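Side-chain contacts in 4-dehydrase (Streptomyces venezuelae, PDB 2PO3), which probably acts as a pyridoxal-phosphate-dependent aminotransferase on a TDP-linked sugar in the biosynthesis of desosamine: residues A[313-316]-A[317-321]; A[301-305]-A[306-310]. All blocks are in the same frame, centred on the assembly; numbering follows the deposited sequence.

Both contacts are local, made between neighbours along the chain, and they follow one another in series, so neither nests in nor crosses the other. From the N terminus, contact 2 comes first: the chain leaves the middle strand of a three-stranded antiparallel sheet and rounds the single helical turn 305-308. Contact 1 opens just afterwards, within helix 312-321, and closes no loop beyond successive helical turns. Their centres lie about 13 Å apart, and they meet where Val315 CG2 packs on Ile310 CG2 at 4.0 Å. Residues of both touch helix 369-394, so together they join the sheet, the short helix and helix 312-321 to that long C-terminal helix.

Contact 1 of 2, residues A[313-316]-A[317-321]; sequences DLVM and EVLKA
Val315 and Leu319, one turn apart on helix 312-321, lie side by side and point the same way, with CG1 of Val315 3.8 Å from CD1 of Leu319. The valine's CG1 stands anti to the backbone N (chi1 165°), which sets it beside the carbonyl carbon and on the side of the following turn. Leu314 and Val318 form a looser apolar pair, Leu314 CG to Val318 CG2 being 4.4 Å. These four branched aliphatic residues suit the buried face, turned to helix 369-394, where Val318 and Leu319 both touch Cys382. An alanine in place of Leu319 would probably leave Val315 CG1 without its apolar neighbour and open a gap against Cys382 and Val324.

Glu317 keeps to the exposed side: its CG lies 3.6 Å from Asp313 O, and the chain runs on extended, crossing Leu314 obliquely with OE1 4.0 Å from Leu314 CD1. Beneath the side chains, Val318 N donates to Leu314 O at 2.9 Å, and Lys320 N to Met316 O at 2.8 Å, both nearly straight at the hydrogen. Such i to i+4 bonding, with apolar residues on one face and charged Asp313, Glu317 and Lys320 outward, is characteristic of an amphipathic alpha-helix.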
ATOM      1  N   ASP A 313     -20.671   2.982 -25.842  1.00 20.12           N
ATOM      2  CA  ASP A 313     -19.925   1.741 -25.819  1.00 19.84           C
ATOM      3  C   ASP A 313     -19.364   1.337 -27.158  1.00 27.31           C
ATOM      4  O   ASP A 313     -18.222   0.883 -27.269  1.00 34.51           O
ATOM      5  CB  ASP A 313     -20.769   0.592 -25.255  1.00 17.17           C
ATOM      6  CG  ASP A 313     -21.065   0.727 -23.789  1.00 29.55           C
ATOM      7  OD1 ASP A 313     -20.541   1.575 -23.084  1.00 30.38           O
ATOM      8  OD2 ASP A 313     -21.926  -0.176 -23.365  1.00 27.35           O
ATOM      9  N   LEU A 314     -20.200   1.495 -28.175  1.00 25.96           N
ATOM     10  CA  LEU A 314     -19.830   1.146 -29.524  1.00 27.05           C
ATOM     11  C   LEU A 314     -18.797   2.123 -30.050  1.00 26.88           C
ATOM     12  O   LEU A 314     -17.848   1.751 -30.768  1.00 16.32           O
ATOM     13  CB  LEU A 314     -21.049   1.044 -30.448  1.00 32.69           C
ATOM     14  CG  LEU A 314     -20.711   0.349 -31.779  1.00 40.92           C
ATOM     15  CD1 LEU A 314     -19.939  -0.961 -31.577  1.00 27.35           C
ATOM     16  CD2 LEU A 314     -22.006   0.054 -32.531  1.00 42.82           C
ATOM     17  N   VAL A 315     -18.999   3.381 -29.653  1.00 21.26           N
ATOM     18  CA  VAL A 315     -18.049   4.383 -30.051  1.00 20.65           C
ATOM     19  C   VAL A 315     -16.666   3.930 -29.526  1.00 23.90           C
ATOM     20  O   VAL A 315     -15.634   3.906 -30.241  1.00 21.33           O
ATOM     21  CB  VAL A 315     -18.410   5.737 -29.466  1.00 22.44           C
ATOM     22  CG1 VAL A 315     -17.159   6.585 -29.637  1.00 18.75           C
ATOM     23  CG2 VAL A 315     -19.595   6.375 -30.224  1.00 13.94           C
ATOM     24  N   MET A 316     -16.663   3.513 -28.255  1.00 25.99           N
ATOM     25  CA  MET A 316     -15.454   3.032 -27.587  1.00 24.24           C
ATOM     26  C   MET A 316     -14.746   1.931 -28.373  1.00 28.04           C
ATOM     27  O   MET A 316     -13.532   1.935 -28.656  1.00 22.46           O
ATOM     28  CB  MET A 316     -15.826   2.509 -26.199  1.00 23.47           C
ATOM     29  CG  MET A 316     -15.733   3.548 -25.103  1.00 39.42           C
ATOM     30  SD  MET A 316     -15.289   2.809 -23.492  1.00 48.29           S
ATOM     31  CE  MET A 316     -14.968   1.118 -23.984  1.00 53.40           C
ATOM     32  N   GLU A 317     -15.544   0.944 -28.733  1.00 22.54           N
ATOM     33  CA  GLU A 317     -15.026  -0.190 -29.485  1.00 31.15           C
ATOM     34  C   GLU A 317     -14.426   0.212 -30.822  1.00 31.62           C
ATOM     35  O   GLU A 317     -13.367  -0.278 -31.225  1.00 34.96           O
ATOM     36  CB  GLU A 317     -16.143  -1.203 -29.775  1.00 31.74           C
ATOM     37  CG  GLU A 317     -16.585  -2.015 -28.545  1.00 32.93           C
ATOM     38  CD  GLU A 317     -17.301  -3.278 -28.956  1.00100.00           C
ATOM     39  OE1 GLU A 317     -18.505  -3.447 -28.819  1.00100.00           O
ATOM     40  OE2 GLU A 317     -16.501  -4.151 -29.526  1.00100.00           O
ATOM     41  N   VAL A 318     -15.125   1.104 -31.519  1.00 26.10           N
ATOM     42  CA  VAL A 318     -14.677   1.558 -32.819  1.00 29.03           C
ATOM     43  C   VAL A 318     -13.319   2.224 -32.717  1.00 31.20           C
ATOM     44  O   VAL A 318     -12.439   2.015 -33.553  1.00 28.33           O
ATOM     45  CB  VAL A 318     -15.690   2.499 -33.469  1.00 33.03           C
ATOM     46  CG1 VAL A 318     -15.168   3.022 -34.800  1.00 19.23           C
ATOM     47  CG2 VAL A 318     -17.030   1.797 -33.685  1.00 34.88           C
ATOM     48  N   LEU A 319     -13.155   3.039 -31.672  1.00 25.79           N
ATOM     49  CA  LEU A 319     -11.874   3.713 -31.521  1.00 25.48           C
ATOM     50  C   LEU A 319     -10.798   2.726 -31.063  1.00 26.47           C
ATOM     51  O   LEU A 319      -9.653   2.737 -31.502  1.00 25.33           O
ATOM     52  CB  LEU A 319     -11.949   4.910 -30.562  1.00 27.15           C
ATOM     53  CG  LEU A 319     -12.703   6.149 -31.066  1.00 38.61           C
ATOM     54  CD1 LEU A 319     -14.042   5.802 -31.723  1.00 33.17           C
ATOM     55  CD2 LEU A 319     -12.940   7.095 -29.883  1.00 31.33           C
ATOM     56  N   LYS A 320     -11.168   1.851 -30.155  1.00 24.03           N
ATOM     57  CA  LYS A 320     -10.188   0.909 -29.722  1.00 22.19           C
ATOM     58  C   LYS A 320      -9.639   0.163 -30.924  1.00 30.37           C
ATOM     59  O   LYS A 320      -8.455  -0.148 -31.017  1.00 27.50           O
ATOM     60  CB  LYS A 320     -10.779  -0.075 -28.746  1.00 22.67           C
ATOM     61  CG  LYS A 320      -9.713  -1.034 -28.250  1.00 39.18           C
ATOM     62  CD  LYS A 320      -9.985  -1.524 -26.836  1.00 58.03           C
ATOM     63  CE  LYS A 320      -8.868  -1.215 -25.845  1.00100.00           C
ATOM     64  NZ  LYS A 320      -8.992   0.075 -25.119  1.00 79.85           N
ATOM     65  N   ALA A 321     -10.503  -0.141 -31.873  1.00 31.29           N
ATOM     66  CA  ALA A 321      -9.992  -0.851 -33.030  1.00 28.64           C
ATOM     67  C   ALA A 321      -8.988  -0.035 -33.833  1.00 31.31           C
ATOM     68  O   ALA A 321      -8.090  -0.541 -34.513  1.00 37.34           O
ATOM     69  CB  ALA A 321     -11.073  -1.433 -33.922  1.00 30.37           C
TER

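Contact 2 of 2, residues A[301-305]-A[306-310]; sequences VEIDE and ATTGI
An N-capped single helical turn, closed by an ST turn, carries the chain out of strand 299-303. Asp304 is the N-cap: its OD2 accepts from Ala306 N at 3.1 Å, using the anti side of the carboxylate and bent to 138° at the hydrogen. With CG anti to the backbone N (chi1 -163°), the acid swings forward over the start of the helix, where a short side chain with an acceptor suits an amide that has no earlier carbonyl to bind. The side chains of Asp304 and Thr307 cross at about a right angle, with Asp304 CG 3.6 Å from Thr307 OG1.

At the far end, Thr308 N donates to Asp304 O at 3.0 Å, almost straight. Thr308 OG1 sits between its own backbone N and carbonyl carbon (chi1 70°), a position from which it accepts from Ile310 N at 3.1 Å and completes the ST turn. Gly309 N reaches Glu305 O at 2.7 Å from above the carbonyl plane. Glycine fits here because the positive phi would press a CB against the preceding carbonyl oxygen. Ile303 CG2 rests 3.5 Å from Ile310 O, so the end of the strand packs against the residue that follows the turn.

On the strand side, Ile303 bonds through its backbone to Arg357 and touches Val283 of strand 283-285; beyond the turn, Ile310 packs on Leu389 and Thr390 of helix 369-394, whose Arg387 also binds Ala306 O.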
ATOM      1  N   VAL A 301     -16.322  13.575 -22.943  1.00 15.93           N
ATOM      2  CA  VAL A 301     -17.393  13.938 -23.867  1.00 17.66           C
ATOM      3  C   VAL A 301     -18.594  13.088 -23.507  1.00 24.61           C
ATOM      4  O   VAL A 301     -18.453  11.990 -22.965  1.00 21.72           O
ATOM      5  CB  VAL A 301     -17.137  13.703 -25.354  1.00 17.18           C
ATOM      6  CG1 VAL A 301     -15.871  14.409 -25.773  1.00 18.45           C
ATOM      7  CG2 VAL A 301     -16.946  12.214 -25.595  1.00 14.30           C
ATOM      8  N   GLU A 302     -19.774  13.604 -23.815  1.00 17.42           N
ATOM      9  CA  GLU A 302     -20.950  12.852 -23.565  1.00 10.77           C
ATOM     10  C   GLU A 302     -21.464  12.559 -24.942  1.00 18.96           C
ATOM     11  O   GLU A 302     -21.527  13.456 -25.776  1.00 24.99           O
ATOM     12  CB  GLU A 302     -22.001  13.684 -22.865  1.00 10.54           C
ATOM     13  CG  GLU A 302     -21.578  13.888 -21.420  1.00 17.87           C
ATOM     14  CD  GLU A 302     -22.576  14.732 -20.690  1.00 36.39           C
ATOM     15  OE1 GLU A 302     -22.312  15.795 -20.148  1.00 36.34           O
ATOM     16  OE2 GLU A 302     -23.758  14.198 -20.719  1.00 32.24           O
ATOM     17  N   ILE A 303     -21.808  11.299 -25.141  1.00 17.50           N
ATOM     18  CA  ILE A 303     -22.368  10.778 -26.369  1.00 21.97           C
ATOM     19  C   ILE A 303     -23.899  10.576 -26.166  1.00 29.76           C
ATOM     20  O   ILE A 303     -24.300   9.742 -25.341  1.00 25.08           O
ATOM     21  CB  ILE A 303     -21.753   9.418 -26.707  1.00 20.98           C
ATOM     22  CG1 ILE A 303     -20.259   9.570 -26.963  1.00 17.92           C
ATOM     23  CG2 ILE A 303     -22.448   8.837 -27.957  1.00 20.35           C
ATOM     24  CD1 ILE A 303     -20.031  10.825 -27.770  1.00 29.12           C
ATOM     25  N   ASP A 304     -24.749  11.314 -26.887  1.00 29.76           N
ATOM     26  CA  ASP A 304     -26.213  11.172 -26.784  1.00 29.84           C
ATOM     27  C   ASP A 304     -26.704  10.144 -27.806  1.00 30.19           C
ATOM     28  O   ASP A 304     -26.838  10.459 -28.983  1.00 29.18           O
ATOM     29  CB  ASP A 304     -26.945  12.489 -27.091  1.00 35.95           C
ATOM     30  CG  ASP A 304     -28.380  12.520 -26.617  1.00 55.40           C
ATOM     31  OD1 ASP A 304     -28.852  13.516 -26.114  1.00 71.00           O
ATOM     32  OD2 ASP A 304     -29.039  11.380 -26.740  1.00 42.03           O
ATOM     33  N   GLU A 305     -26.962   8.905 -27.393  1.00 26.97           N
ATOM     34  CA  GLU A 305     -27.401   7.900 -28.344  1.00 27.04           C
ATOM     35  C   GLU A 305     -28.626   8.249 -29.201  1.00 29.38           C
ATOM     36  O   GLU A 305     -28.743   7.803 -30.329  1.00 27.79           O
ATOM     37  CB  GLU A 305     -27.490   6.509 -27.728  1.00 27.10           C
ATOM     38  CG  GLU A 305     -28.160   5.474 -28.647  1.00 32.01           C
ATOM     39  CD  GLU A 305     -28.318   4.175 -27.903  1.00 71.37           C
ATOM     40  OE1 GLU A 305     -28.924   4.047 -26.843  1.00 34.19           O
ATOM     41  OE2 GLU A 305     -27.646   3.212 -28.466  1.00 55.16           O
ATOM     42  N   ALA A 306     -29.541   9.047 -28.680  1.00 25.41           N
ATOM     43  CA  ALA A 306     -30.693   9.388 -29.483  1.00 29.04           C
ATOM     44  C   ALA A 306     -30.343  10.233 -30.706  1.00 41.83           C
ATOM     45  O   ALA A 306     -30.789   9.972 -31.825  1.00 47.60           O
ATOM     46  CB  ALA A 306     -31.697  10.104 -28.605  1.00 24.27           C
ATOM     47  N   THR A 307     -29.551  11.270 -30.457  1.00 33.43           N
ATOM     48  CA  THR A 307     -29.103  12.216 -31.445  1.00 27.44           C
ATOM     49  C   THR A 307     -28.184  11.539 -32.450  1.00 34.41           C
ATOM     50  O   THR A 307     -28.358  11.651 -33.649  1.00 42.19           O
ATOM     51  CB  THR A 307     -28.364  13.379 -30.715  1.00 23.99           C
ATOM     52  OG1 THR A 307     -29.186  14.057 -29.804  1.00 28.58           O
ATOM     53  CG2 THR A 307     -27.741  14.377 -31.672  1.00 24.51           C
ATOM     54  N   THR A 308     -27.184  10.812 -31.960  1.00 29.03           N
ATOM     55  CA  THR A 308     -26.226  10.145 -32.821  1.00 28.40           C
ATOM     56  C   THR A 308     -26.655   8.805 -33.402  1.00 34.08           C
ATOM     57  O   THR A 308     -26.165   8.424 -34.449  1.00 27.88           O
ATOM     58  CB  THR A 308     -24.927   9.888 -32.039  1.00 31.61           C
ATOM     59  OG1 THR A 308     -25.153   8.886 -31.068  1.00 23.10           O
ATOM     60  CG2 THR A 308     -24.458  11.145 -31.330  1.00 18.70           C
ATOM     61  N   GLY A 309     -27.519   8.060 -32.715  1.00 28.11           N
ATOM     62  CA  GLY A 309     -27.891   6.772 -33.254  1.00 24.31           C
ATOM     63  C   GLY A 309     -26.822   5.724 -32.977  1.00 29.61           C
ATOM     64  O   GLY A 309     -26.833   4.636 -33.523  1.00 30.41           O
ATOM     65  N   ILE A 310     -25.873   6.056 -32.108  1.00 26.94           N
ATOM     66  CA  ILE A 310     -24.796   5.140 -31.730  1.00 21.20           C
ATOM     67  C   ILE A 310     -24.484   5.301 -30.246  1.00 26.57           C
ATOM     68  O   ILE A 310     -24.270   6.419 -29.779  1.00 29.87           O
ATOM     69  CB  ILE A 310     -23.513   5.225 -32.565  1.00 20.19           C
ATOM     70  CG1 ILE A 310     -22.485   4.231 -32.066  1.00 24.97           C
ATOM     71  CG2 ILE A 310     -22.850   6.598 -32.529  1.00 13.21           C
ATOM     72  CD1 ILE A 310     -21.338   4.016 -33.055  1.00 14.90           C
TER